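Local coordinates for regulatory Subunit of Protein Kinase A (cAMP-dependent) from Euglena gracilis (Euglena gracilis, PDB 6RSX) that binds cyclic AMP in two tandem domains and, as a regulatory subunit of protein kinase A, probably restrains the catalytic subunit, at residues E115-Y120 and T152-R156; G78-Y82 and A138-F144; A183-F189 and V255-L261; R34-L39 and Y82-S86. One frame throughout, in Å; residues are numbered along the deposited sequence.

Interaction 1. Residues E115-Y120 and T152-R156; sequences ELALMY and TMRKR. With CMP (adenosine-3',5'-cyclic-monophosphate), chain B.
Arg156 and Glu115 form a salt bridge in which a single carboxylate oxygen takes both terminal nitrogens of the guanidinium, NH1 and NH2. From its CB, Arg156 runs straight out between CG and NE toward helix 115-120. CD passes the Tyr120 hydroxyl, then NH1 and NH2 both donate to Glu115 OE2, with N-H...O angles near 145°. OE2 lies in the guanidinium plane, but the carboxylate is turned 86° from it: NH1 meets the anti lone pair of OE2, while NH2 arrives from above the carboxylate plane. At the same edge, Leu116 CD2 lies 3.5 Å from Arg156 NH1. The Arg156 side chain is a knob in a hole made by Glu115, Leu116, Met119 and Tyr120; its NH2 also pairs with Asp182. The other helix carries part of the phosphate-binding cassette of a cyclic nucleotide-binding domain: Glu115 OE1 accepts a hydrogen bond from the ribose O2' of CMP at 2.6 Å, and Ala117 N donates to O1P of CMP at 2.9 Å. The two oxygens of Glu115 therefore divide the work, OE1 for ligand and OE2 for helix 149-165, with Tyr175 adding a bond to OE2. Farther along, Tyr120 and Met153 slide past one another in opposite directions, Tyr120 CE1 to Met153 CG 3.9 Å, and one water joins Tyr120 OH to Met153 O.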
# COMPACT_ATOMS: atom_id res chain seq x y z
N GLU A 115 0.71 -13.85 -3.43
CA GLU A 115 0.40 -13.45 -4.79
C GLU A 115 1.55 -13.72 -5.76
O GLU A 115 1.29 -13.93 -6.95
CB GLU A 115 0.01 -11.95 -4.82
CG GLU A 115 1.15 -10.96 -4.87
CD GLU A 115 1.79 -10.65 -3.52
OE1 GLU A 115 1.39 -11.26 -2.49
OE2 GLU A 115 2.72 -9.82 -3.51
N LEU A 116 2.81 -13.70 -5.29
CA LEU A 116 3.94 -13.71 -6.21
C LEU A 116 3.97 -15.02 -7.00
O LEU A 116 4.12 -15.01 -8.23
CB LEU A 116 5.25 -13.57 -5.47
CG LEU A 116 5.49 -12.21 -4.74
CD1 LEU A 116 6.83 -12.26 -4.04
CD2 LEU A 116 5.43 -11.05 -5.74
N ALA A 117 3.79 -16.14 -6.31
CA ALA A 117 3.83 -17.45 -7.01
C ALA A 117 2.72 -17.55 -8.05
O ALA A 117 2.89 -18.15 -9.13
CB ALA A 117 3.70 -18.59 -5.99
N LEU A 118 1.54 -17.00 -7.73
CA LEU A 118 0.41 -17.06 -8.65
C LEU A 118 0.59 -16.09 -9.81
O LEU A 118 0.10 -16.37 -10.91
CB LEU A 118 -0.91 -16.81 -7.92
CG LEU A 118 -1.24 -17.61 -6.64
CD1 LEU A 118 -2.73 -17.64 -6.18
CD2 LEU A 118 -0.62 -18.94 -6.53
N MET A 119 1.28 -14.98 -9.60
CA MET A 119 1.49 -14.03 -10.69
C MET A 119 2.61 -14.48 -11.62
O MET A 119 2.42 -14.55 -12.84
CB MET A 119 1.80 -12.64 -10.14
CG MET A 119 0.68 -12.07 -9.33
SD MET A 119 1.22 -10.69 -8.31
CE MET A 119 1.84 -9.51 -9.52
N TYR A 120 3.78 -14.77 -11.06
CA TYR A 120 5.00 -14.93 -11.83
C TYR A 120 5.37 -16.40 -12.05
O TYR A 120 6.39 -16.65 -12.68
CB TYR A 120 6.14 -14.21 -11.14
CG TYR A 120 5.86 -12.73 -10.94
CD1 TYR A 120 5.90 -11.86 -12.02
CD2 TYR A 120 5.49 -12.23 -9.69
CE1 TYR A 120 5.62 -10.50 -11.86
CE2 TYR A 120 5.21 -10.86 -9.52
CZ TYR A 120 5.27 -10.02 -10.61
OH TYR A 120 5.00 -8.69 -10.48
N THR A 152 -2.68 -6.36 -11.26
CA THR A 152 -1.66 -6.26 -10.22
C THR A 152 -0.26 -6.26 -10.82
O THR A 152 0.59 -5.44 -10.44
CB THR A 152 -1.80 -7.40 -9.20
OG1 THR A 152 -3.12 -7.39 -8.67
CG2 THR A 152 -0.78 -7.24 -8.03
N MET A 153 -0.02 -7.17 -11.78
CA MET A 153 1.28 -7.23 -12.44
C MET A 153 1.57 -5.92 -13.18
O MET A 153 2.68 -5.38 -13.09
CB MET A 153 1.33 -8.41 -13.41
CG MET A 153 2.75 -8.76 -13.78
SD MET A 153 2.70 -10.14 -14.95
CE MET A 153 1.62 -11.20 -14.03
N ARG A 154 0.57 -5.39 -13.89
CA ARG A 154 0.79 -4.16 -14.66
C ARG A 154 1.18 -2.99 -13.76
O ARG A 154 2.14 -2.26 -14.05
CB ARG A 154 -0.47 -3.82 -15.45
CG ARG A 154 -0.36 -2.50 -16.18
CD ARG A 154 -1.39 -2.38 -17.26
NE ARG A 154 -2.74 -2.46 -16.72
CZ ARG A 154 -3.61 -3.41 -17.04
NH1 ARG A 154 -3.26 -4.36 -17.91
NH2 ARG A 154 -4.82 -3.41 -16.50
N LYS A 155 0.43 -2.78 -12.67
CA LYS A 155 0.69 -1.65 -11.78
C LYS A 155 2.09 -1.73 -11.19
O LYS A 155 2.81 -0.71 -11.10
CB LYS A 155 -0.38 -1.64 -10.69
CG LYS A 155 -0.26 -0.48 -9.66
CD LYS A 155 -1.20 0.63 -9.99
CE LYS A 155 -1.05 1.79 -8.98
NZ LYS A 155 -1.73 1.53 -7.66
N ARG A 156 2.52 -2.93 -10.79
CA ARG A 156 3.85 -3.04 -10.20
C ARG A 156 4.92 -2.75 -11.23
O ARG A 156 5.91 -2.06 -10.94
CB ARG A 156 4.03 -4.41 -9.57
CG ARG A 156 3.19 -4.61 -8.30
CD ARG A 156 3.24 -6.05 -7.78
NE ARG A 156 2.50 -6.14 -6.51
CZ ARG A 156 2.61 -7.15 -5.65
NH1 ARG A 156 3.43 -8.17 -5.92
NH2 ARG A 156 1.91 -7.14 -4.52
P CMP B . 4.66 -15.84 -2.55
O1P CMP B . 3.58 -16.50 -3.47
O2P CMP B . 6.09 -15.76 -2.90
O5' CMP B . 4.68 -16.63 -1.15
C5' CMP B . 5.22 -16.03 0.03
C4' CMP B . 4.59 -14.68 0.16
O4' CMP B . 5.09 -13.89 1.24
C3' CMP B . 4.82 -13.79 -1.03
O3' CMP B . 4.15 -14.26 -2.17
C2' CMP B . 4.36 -12.42 -0.51
O2' CMP B . 2.96 -12.33 -0.67
C1' CMP B . 4.71 -12.54 1.00
N9 CMP B . 5.81 -11.68 1.43
C8 CMP B . 5.79 -10.85 2.53
N7 CMP B . 6.97 -10.29 2.65
C5 CMP B . 7.72 -10.72 1.62
C6 CMP B . 9.00 -10.38 1.31
N6 CMP B . 9.94 -9.49 1.95
N1 CMP B . 9.59 -10.86 0.24
C2 CMP B . 8.89 -11.76 -0.52
N3 CMP B . 7.60 -12.11 -0.23
C4 CMP B . 7.02 -11.58 0.87
O HOH W 1 5.01 -6.89 -12.56

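Interaction 2. Residues G78-Y82 and A138-F144; sequences GDNFY and ALDRDTF
Phe81 and Leu139 pair their backbones as an antiparallel hydrogen-bonded pair, and on their side of the sheet the contact is tight. Phe81 N reaches Leu139 O at 2.9 Å, and the return bond from Leu139 N to Phe81 O measures 2.8 Å; both are close to straight. With CG anti to its backbone N (chi1 174°), the Phe81 ring is brought against Phe144, whose CE2 stands over one of its faces, displaced toward the rim. The ring planes make 59° with centroids 5.2 Å apart. Leu139 CD1 fills in at the Phe81 ring edge, and Leu118 of helix 115-120 touches both phenylalanines. Tyr82, Asn80 and Ala138 lie on the other face, where Ala138 CB sits 3.7 Å from Tyr82 CD1. Toward the exposed Asp79 and Arg141 the pairing gives out: Asp79 O comes within 3.2 Å of Arg141 N, yet at an angle too poor for a hydrogen bond. Beside this looser end, Asn80 ND2 donates in its amide plane to Tyr82 OH at 3.1 Å. Replacing Asn80 by an alanine is likely to leave the Tyr82 hydroxyl without this donor. Asp140, at the N-cap, caps the next helix, its OD1 accepting from both Thr143 N and Thr143 OG1. This strand-to-helix passage, with neighbouring antiparallel strands, is how the beta-barrel of a cyclic nucleotide-binding domain leads into its C-terminal helices.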
# COMPACT_ATOMS: atom_id res chain seq x y z
N GLY A 78 3.13 -22.64 -5.84
CA GLY A 78 1.98 -21.82 -5.43
C GLY A 78 0.65 -22.55 -5.62
O GLY A 78 0.46 -23.32 -6.57
N ASP A 79 -0.28 -22.34 -4.68
CA ASP A 79 -1.66 -22.80 -4.86
C ASP A 79 -2.64 -21.65 -4.64
O ASP A 79 -3.36 -21.28 -5.57
CB ASP A 79 -2.02 -23.99 -3.96
CG ASP A 79 -1.57 -23.84 -2.49
OD1 ASP A 79 -1.18 -22.73 -2.00
OD2 ASP A 79 -1.63 -24.88 -1.79
N ASN A 80 -2.63 -21.04 -3.45
CA ASN A 80 -3.65 -20.06 -3.10
C ASN A 80 -3.06 -18.68 -2.79
O ASN A 80 -1.86 -18.52 -2.59
CB ASN A 80 -4.44 -20.51 -1.86
CG ASN A 80 -5.14 -21.86 -2.05
OD1 ASN A 80 -5.78 -22.12 -3.07
ND2 ASN A 80 -5.02 -22.72 -1.05
N PHE A 81 -3.95 -17.69 -2.83
CA PHE A 81 -3.70 -16.34 -2.32
C PHE A 81 -4.55 -16.13 -1.06
O PHE A 81 -5.71 -16.56 -1.02
CB PHE A 81 -4.05 -15.33 -3.42
CG PHE A 81 -3.98 -13.91 -2.99
CD1 PHE A 81 -2.77 -13.30 -2.75
CD2 PHE A 81 -5.11 -13.14 -3.01
CE1 PHE A 81 -2.69 -11.91 -2.39
CE2 PHE A 81 -5.05 -11.77 -2.66
CZ PHE A 81 -3.84 -11.17 -2.39
N TYR A 82 -3.97 -15.51 -0.02
CA TYR A 82 -4.61 -15.48 1.29
C TYR A 82 -4.78 -14.06 1.80
O TYR A 82 -3.93 -13.19 1.55
CB TYR A 82 -3.78 -16.25 2.35
CG TYR A 82 -3.63 -17.74 2.04
CD1 TYR A 82 -4.61 -18.64 2.44
CD2 TYR A 82 -2.48 -18.23 1.42
CE1 TYR A 82 -4.49 -20.01 2.19
CE2 TYR A 82 -2.35 -19.59 1.15
CZ TYR A 82 -3.35 -20.48 1.56
OH TYR A 82 -3.23 -21.82 1.34
N ALA A 138 -9.27 -17.38 1.45
CA ALA A 138 -8.32 -17.75 0.41
C ALA A 138 -9.02 -17.75 -0.95
O ALA A 138 -10.21 -18.03 -1.04
CB ALA A 138 -7.76 -19.15 0.65
N LEU A 139 -8.26 -17.35 -1.98
CA LEU A 139 -8.64 -17.53 -3.38
C LEU A 139 -7.73 -18.57 -4.01
O LEU A 139 -6.51 -18.54 -3.82
CB LEU A 139 -8.48 -16.23 -4.19
CG LEU A 139 -9.45 -15.08 -3.98
CD1 LEU A 139 -8.96 -13.89 -4.77
CD2 LEU A 139 -10.80 -15.56 -4.50
N ASP A 140 -8.32 -19.43 -4.84
CA ASP A 140 -7.46 -20.39 -5.51
C ASP A 140 -6.78 -19.76 -6.73
O ASP A 140 -7.04 -18.61 -7.12
CB ASP A 140 -8.25 -21.64 -5.86
CG ASP A 140 -9.33 -21.42 -6.93
OD1 ASP A 140 -9.30 -20.42 -7.69
OD2 ASP A 140 -10.22 -22.29 -7.02
N ARG A 141 -5.89 -20.55 -7.36
CA ARG A 141 -5.04 -19.97 -8.40
C ARG A 141 -5.87 -19.50 -9.59
O ARG A 141 -5.64 -18.42 -10.13
CB ARG A 141 -4.00 -21.00 -8.85
CG ARG A 141 -3.08 -20.49 -9.92
CD ARG A 141 -2.05 -21.55 -10.35
NE ARG A 141 -1.29 -21.03 -11.48
CZ ARG A 141 -1.66 -21.19 -12.75
NH1 ARG A 141 -2.78 -21.85 -13.04
NH2 ARG A 141 -0.92 -20.68 -13.74
N ASP A 142 -6.81 -20.34 -10.04
CA ASP A 142 -7.60 -19.98 -11.22
C ASP A 142 -8.41 -18.72 -10.98
O ASP A 142 -8.51 -17.86 -11.87
CB ASP A 142 -8.53 -21.13 -11.61
CG ASP A 142 -7.78 -22.30 -12.20
OD1 ASP A 142 -6.55 -22.14 -12.48
OD2 ASP A 142 -8.40 -23.37 -12.36
N THR A 143 -8.98 -18.58 -9.77
CA THR A 143 -9.76 -17.38 -9.47
C THR A 143 -8.85 -16.15 -9.39
O THR A 143 -9.17 -15.09 -9.95
CB THR A 143 -10.55 -17.55 -8.17
OG1 THR A 143 -11.34 -18.73 -8.27
CG2 THR A 143 -11.46 -16.35 -7.95
N PHE A 144 -7.70 -16.30 -8.72
CA PHE A 144 -6.73 -15.21 -8.66
C PHE A 144 -6.36 -14.75 -10.06
O PHE A 144 -6.36 -13.54 -10.35
CB PHE A 144 -5.47 -15.64 -7.90
CG PHE A 144 -4.42 -14.56 -7.85
CD1 PHE A 144 -3.50 -14.41 -8.88
CD2 PHE A 144 -4.35 -13.69 -6.76
CE1 PHE A 144 -2.53 -13.43 -8.86
CE2 PHE A 144 -3.38 -12.67 -6.72
CZ PHE A 144 -2.46 -12.52 -7.78

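Interaction 3. Residues A183-F189 and V255-L261; sequences ALQPCTF and VSHCVSL
Two cysteines, Cys187 and Cys258, face each other across the strands as a hydrogen-bonded antiparallel pair, and the sulfur of the second is engaged with an aromatic ring. Cys258 SG, turned anti to its carbonyl carbon (chi1 -65°), lies at the edge of the Phe189 ring, 5.2 Å from the centroid and 81° off the normal, a sulfur-aromatic contact. Cys258 CB lies at the edge of the same ring, 4.1 Å from Phe189 CE2, and Met213 of strand 213-219 touches both residues. Six backbone hydrogen bonds, all of 2.8 or 2.9 Å, join the pairs Gln185-Ser260, Cys187-Cys258 and Phe189-Ser256. On the face of Pro186 and Val259, Thr188 and His257 run side by side, with Thr188 OG1 at the imidazole edge, 3.4 Å from His257 CD2; His257 ND1 is hydrogen-bonded to Asp210. At the other end the apolar packing thickens. Leu184 CD2 meets Leu261 CD2 at 3.6 Å, and Ala183 CB touches the same Leu261 methyl from the end of helix 174-183. Leu163 and Tyr159 of helix 149-165 extend this patch. Such an outer strand belongs to the pairing of the first strand of the domain with its last in the cyclic nucleotide-binding jelly roll, here in the second domain.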
# COMPACT_ATOMS: atom_id res chain seq x y z
N ALA A 183 -0.22 0.35 -3.62
CA ALA A 183 -0.95 1.33 -2.80
C ALA A 183 -1.04 2.70 -3.47
O ALA A 183 -2.03 3.42 -3.25
CB ALA A 183 -0.27 1.47 -1.44
N LEU A 184 -0.07 3.09 -4.29
CA LEU A 184 -0.06 4.44 -4.86
C LEU A 184 -1.24 4.67 -5.82
O LEU A 184 -1.58 3.82 -6.64
CB LEU A 184 1.28 4.70 -5.57
CG LEU A 184 2.48 4.82 -4.64
CD1 LEU A 184 3.75 4.76 -5.46
CD2 LEU A 184 2.40 6.16 -3.83
N GLN A 185 -1.87 5.84 -5.71
CA GLN A 185 -3.00 6.19 -6.55
C GLN A 185 -2.64 7.35 -7.47
O GLN A 185 -2.21 8.41 -6.96
CB GLN A 185 -4.19 6.57 -5.67
CG GLN A 185 -4.54 5.52 -4.63
CD GLN A 185 -5.02 4.25 -5.28
OE1 GLN A 185 -5.86 4.29 -6.18
NE2 GLN A 185 -4.49 3.11 -4.84
N PRO A 186 -2.80 7.24 -8.79
CA PRO A 186 -2.48 8.37 -9.67
C PRO A 186 -3.48 9.51 -9.50
O PRO A 186 -4.68 9.27 -9.31
CB PRO A 186 -2.56 7.77 -11.07
CG PRO A 186 -3.53 6.62 -10.90
CD PRO A 186 -3.22 6.05 -9.55
N CYS A 187 -2.99 10.75 -9.54
CA CYS A 187 -3.89 11.89 -9.54
C CYS A 187 -3.31 13.00 -10.40
O CYS A 187 -2.09 13.19 -10.44
CB CYS A 187 -4.17 12.40 -8.11
SG CYS A 187 -2.75 12.30 -7.00
N THR A 188 -4.19 13.70 -11.11
CA THR A 188 -3.83 14.76 -12.05
C THR A 188 -4.40 16.07 -11.53
O THR A 188 -5.53 16.11 -11.04
CB THR A 188 -4.38 14.47 -13.45
OG1 THR A 188 -3.83 13.24 -13.93
CG2 THR A 188 -4.01 15.60 -14.43
N PHE A 189 -3.60 17.14 -11.62
CA PHE A 189 -3.99 18.44 -11.08
C PHE A 189 -3.81 19.52 -12.14
O PHE A 189 -2.76 19.60 -12.78
CB PHE A 189 -3.19 18.77 -9.83
CG PHE A 189 -3.46 17.83 -8.70
CD1 PHE A 189 -4.67 17.85 -8.04
CD2 PHE A 189 -2.49 16.92 -8.30
CE1 PHE A 189 -4.93 16.98 -7.01
CE2 PHE A 189 -2.75 16.05 -7.24
CZ PHE A 189 -3.97 16.07 -6.61
N VAL A 255 -0.21 22.07 -15.07
CA VAL A 255 -0.68 20.70 -14.88
C VAL A 255 0.39 19.89 -14.18
O VAL A 255 1.58 19.97 -14.52
CB VAL A 255 -1.06 20.08 -16.23
CG1 VAL A 255 -1.38 18.59 -16.05
CG2 VAL A 255 -2.25 20.82 -16.81
N SER A 256 -0.02 19.12 -13.18
CA SER A 256 0.90 18.28 -12.43
C SER A 256 0.32 16.88 -12.34
O SER A 256 -0.90 16.70 -12.24
CB SER A 256 1.12 18.82 -11.02
OG SER A 256 1.81 20.05 -11.09
N HIS A 257 1.21 15.89 -12.36
CA HIS A 257 0.82 14.49 -12.16
C HIS A 257 1.50 13.95 -10.92
O HIS A 257 2.72 14.07 -10.76
CB HIS A 257 1.18 13.64 -13.37
CG HIS A 257 0.50 14.08 -14.61
ND1 HIS A 257 1.09 14.95 -15.50
CD2 HIS A 257 -0.73 13.81 -15.10
CE1 HIS A 257 0.25 15.18 -16.50
NE2 HIS A 257 -0.86 14.50 -16.28
N CYS A 258 0.69 13.40 -10.03
CA CYS A 258 1.16 12.91 -8.75
C CYS A 258 0.71 11.48 -8.56
O CYS A 258 -0.09 10.93 -9.33
CB CYS A 258 0.63 13.78 -7.61
SG CYS A 258 1.28 15.48 -7.66
N VAL A 259 1.23 10.86 -7.52
CA VAL A 259 0.60 9.68 -6.95
C VAL A 259 0.43 9.96 -5.46
O VAL A 259 1.21 10.71 -4.85
CB VAL A 259 1.41 8.38 -7.18
CG1 VAL A 259 1.20 7.88 -8.60
CG2 VAL A 259 2.87 8.62 -6.90
N SER A 260 -0.59 9.35 -4.88
CA SER A 260 -0.93 9.62 -3.50
C SER A 260 -1.11 8.34 -2.69
O SER A 260 -1.37 7.25 -3.23
CB SER A 260 -2.21 10.45 -3.39
OG SER A 260 -3.31 9.73 -3.87
N LEU A 261 -0.94 8.49 -1.38
CA LEU A 261 -1.30 7.48 -0.39
C LEU A 261 -2.35 8.07 0.52
O LEU A 261 -2.18 9.20 1.03
CB LEU A 261 -0.09 7.05 0.43
CG LEU A 261 1.09 6.38 -0.25
CD1 LEU A 261 2.16 6.12 0.79
CD2 LEU A 261 0.59 5.04 -0.90

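Interaction 4. Residues R34-L39 and Y82-S86; sequences RIEKCL and YVIES
An N-terminal helix is fastened against the beta-barrel of the first cyclic nucleotide-binding domain where Arg34 meets Glu85, at the corner the chain turns at Glu85. The grip is side-on and bidentate: Arg34 NE donates to Glu85 OE2 at 2.8 Å, and Arg34 NH2 to Glu85 OE1 at 2.9 Å. Both bonds are nearly straight, the guanidinium and carboxylate planes differ by only 1°, and each oxygen is met on its syn side. Both side chains reach out extended, and they cross at about a right angle. OE2 carries further load: a water bridges it to Arg34 O, and Trp137 NE1 of the neighbouring strand donates to it as well. A leucine in place of Arg34 would probably cost Glu85 its bidentate partner, leaving the carboxylate held by Trp137 and water. One helical turn on, Cys38 directs SG, anti to its backbone N (chi1 175°), toward Val83 and the backbone of Ile84 and Glu85. This sulfur lies 3.7 Å from Val83 CG1 and 3.4 Å from Ile84 O. Leu39 then crosses Val83 at about a right angle, with Leu39 CD2 3.8 Å from Val83 CG2, and Phe45 of helix 43-46 touches both. Polar and apolar contacts thus follow one another along one side of the helix. Opposite Arg135, Glu85 and Ser86 form a classic beta bulge, and a helix packed across a strand at 82° beside it belongs to the N-terminal helical bundle that flanks the barrel in cyclic nucleotide-binding domains.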
# COMPACT_ATOMS: atom_id res chain seq x y z
N ARG A 34 -19.11 -10.72 5.89
CA ARG A 34 -17.92 -11.18 6.60
C ARG A 34 -16.65 -11.00 5.77
O ARG A 34 -15.63 -10.51 6.27
CB ARG A 34 -18.12 -12.63 6.99
CG ARG A 34 -17.02 -13.16 7.80
CD ARG A 34 -17.34 -14.54 8.36
NE ARG A 34 -16.10 -15.19 8.81
CZ ARG A 34 -15.94 -16.49 8.95
NH1 ARG A 34 -16.95 -17.33 8.66
NH2 ARG A 34 -14.76 -16.99 9.32
N ILE A 35 -16.69 -11.40 4.50
CA ILE A 35 -15.52 -11.19 3.65
C ILE A 35 -15.22 -9.71 3.50
O ILE A 35 -14.06 -9.27 3.61
CB ILE A 35 -15.73 -11.89 2.29
CG1 ILE A 35 -15.73 -13.39 2.51
CG2 ILE A 35 -14.66 -11.47 1.31
CD1 ILE A 35 -16.29 -14.18 1.31
N GLU A 36 -16.27 -8.89 3.27
CA GLU A 36 -16.08 -7.46 3.13
C GLU A 36 -15.37 -6.88 4.35
O GLU A 36 -14.49 -6.02 4.21
CB GLU A 36 -17.42 -6.75 2.93
CG GLU A 36 -18.09 -7.05 1.62
CD GLU A 36 -19.44 -6.36 1.49
OE1 GLU A 36 -19.79 -5.56 2.39
OE2 GLU A 36 -20.15 -6.62 0.50
N LYS A 37 -15.75 -7.33 5.55
CA LYS A 37 -15.12 -6.80 6.78
C LYS A 37 -13.63 -7.08 6.78
O LYS A 37 -12.80 -6.23 7.13
CB LYS A 37 -15.76 -7.44 8.01
CG LYS A 37 -16.87 -6.62 8.66
CD LYS A 37 -17.84 -7.54 9.43
CE LYS A 37 -17.13 -8.32 10.53
NZ LYS A 37 -16.65 -7.49 11.68
N CYS A 38 -13.28 -8.30 6.37
CA CYS A 38 -11.88 -8.71 6.30
C CYS A 38 -11.13 -7.93 5.22
O CYS A 38 -10.02 -7.45 5.46
CB CYS A 38 -11.85 -10.23 6.07
SG CYS A 38 -10.24 -10.94 5.82
N LEU A 39 -11.74 -7.74 4.04
CA LEU A 39 -11.06 -7.12 2.90
C LEU A 39 -11.00 -5.60 2.97
O LEU A 39 -10.29 -4.98 2.16
CB LEU A 39 -11.73 -7.52 1.59
CG LEU A 39 -11.79 -9.03 1.31
CD1 LEU A 39 -12.30 -9.24 -0.09
CD2 LEU A 39 -10.44 -9.76 1.48
N TYR A 82 -3.97 -15.51 -0.02
CA TYR A 82 -4.61 -15.48 1.29
C TYR A 82 -4.78 -14.06 1.80
O TYR A 82 -3.93 -13.19 1.55
CB TYR A 82 -3.78 -16.25 2.35
CG TYR A 82 -3.63 -17.74 2.04
CD1 TYR A 82 -4.61 -18.64 2.44
CD2 TYR A 82 -2.48 -18.23 1.42
CE1 TYR A 82 -4.49 -20.01 2.19
CE2 TYR A 82 -2.35 -19.59 1.15
CZ TYR A 82 -3.35 -20.48 1.56
OH TYR A 82 -3.23 -21.82 1.34
N VAL A 83 -5.87 -13.83 2.53
CA VAL A 83 -6.01 -12.63 3.38
C VAL A 83 -6.26 -13.08 4.81
O VAL A 83 -7.11 -13.93 5.08
CB VAL A 83 -7.15 -11.70 2.90
CG1 VAL A 83 -7.20 -10.37 3.72
CG2 VAL A 83 -7.02 -11.38 1.41
N ILE A 84 -5.57 -12.45 5.78
CA ILE A 84 -5.75 -12.82 7.17
C ILE A 84 -7.06 -12.23 7.69
O ILE A 84 -7.32 -11.03 7.55
CB ILE A 84 -4.57 -12.31 8.02
CG1 ILE A 84 -3.26 -13.01 7.58
CG2 ILE A 84 -4.87 -12.59 9.48
CD1 ILE A 84 -1.98 -12.49 8.32
N GLU A 85 -7.87 -13.06 8.33
CA GLU A 85 -9.06 -12.60 9.04
C GLU A 85 -8.75 -12.39 10.53
O GLU A 85 -9.07 -11.33 11.08
CB GLU A 85 -10.20 -13.61 8.87
CG GLU A 85 -11.51 -13.10 9.54
CD GLU A 85 -12.66 -14.08 9.25
OE1 GLU A 85 -12.44 -15.31 9.34
OE2 GLU A 85 -13.75 -13.61 8.84
N SER A 86 -8.10 -13.37 11.17
CA SER A 86 -7.74 -13.32 12.60
C SER A 86 -6.33 -13.84 12.78
O SER A 86 -5.88 -14.72 12.05
CB SER A 86 -8.61 -14.24 13.47
OG SER A 86 -9.95 -14.23 13.10
O HOH W 2 -14.41 -11.01 8.83

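Overall arrangement
Interactions 1, 2 and 4 belong to the first cyclic nucleotide-binding domain, whereas interaction 3 lies in the second. Interactions 2 and 4 share Tyr82 and strand 80-84, with centres about 14 Å apart: one joins that strand to strand 134-140, the other sets helix 29-39 against its end. Interaction 1, its centre about 12 Å from that of interaction 2, touches it through Met119 and Phe144, and their segments alternate along the chain. Interaction 3 comes last, its centre about 22 Å from that of interaction 1, and Lys155 NZ reaches Leu184 O between them. Helix 149-165 thus touches both domains, which is consistent with a coupling between them.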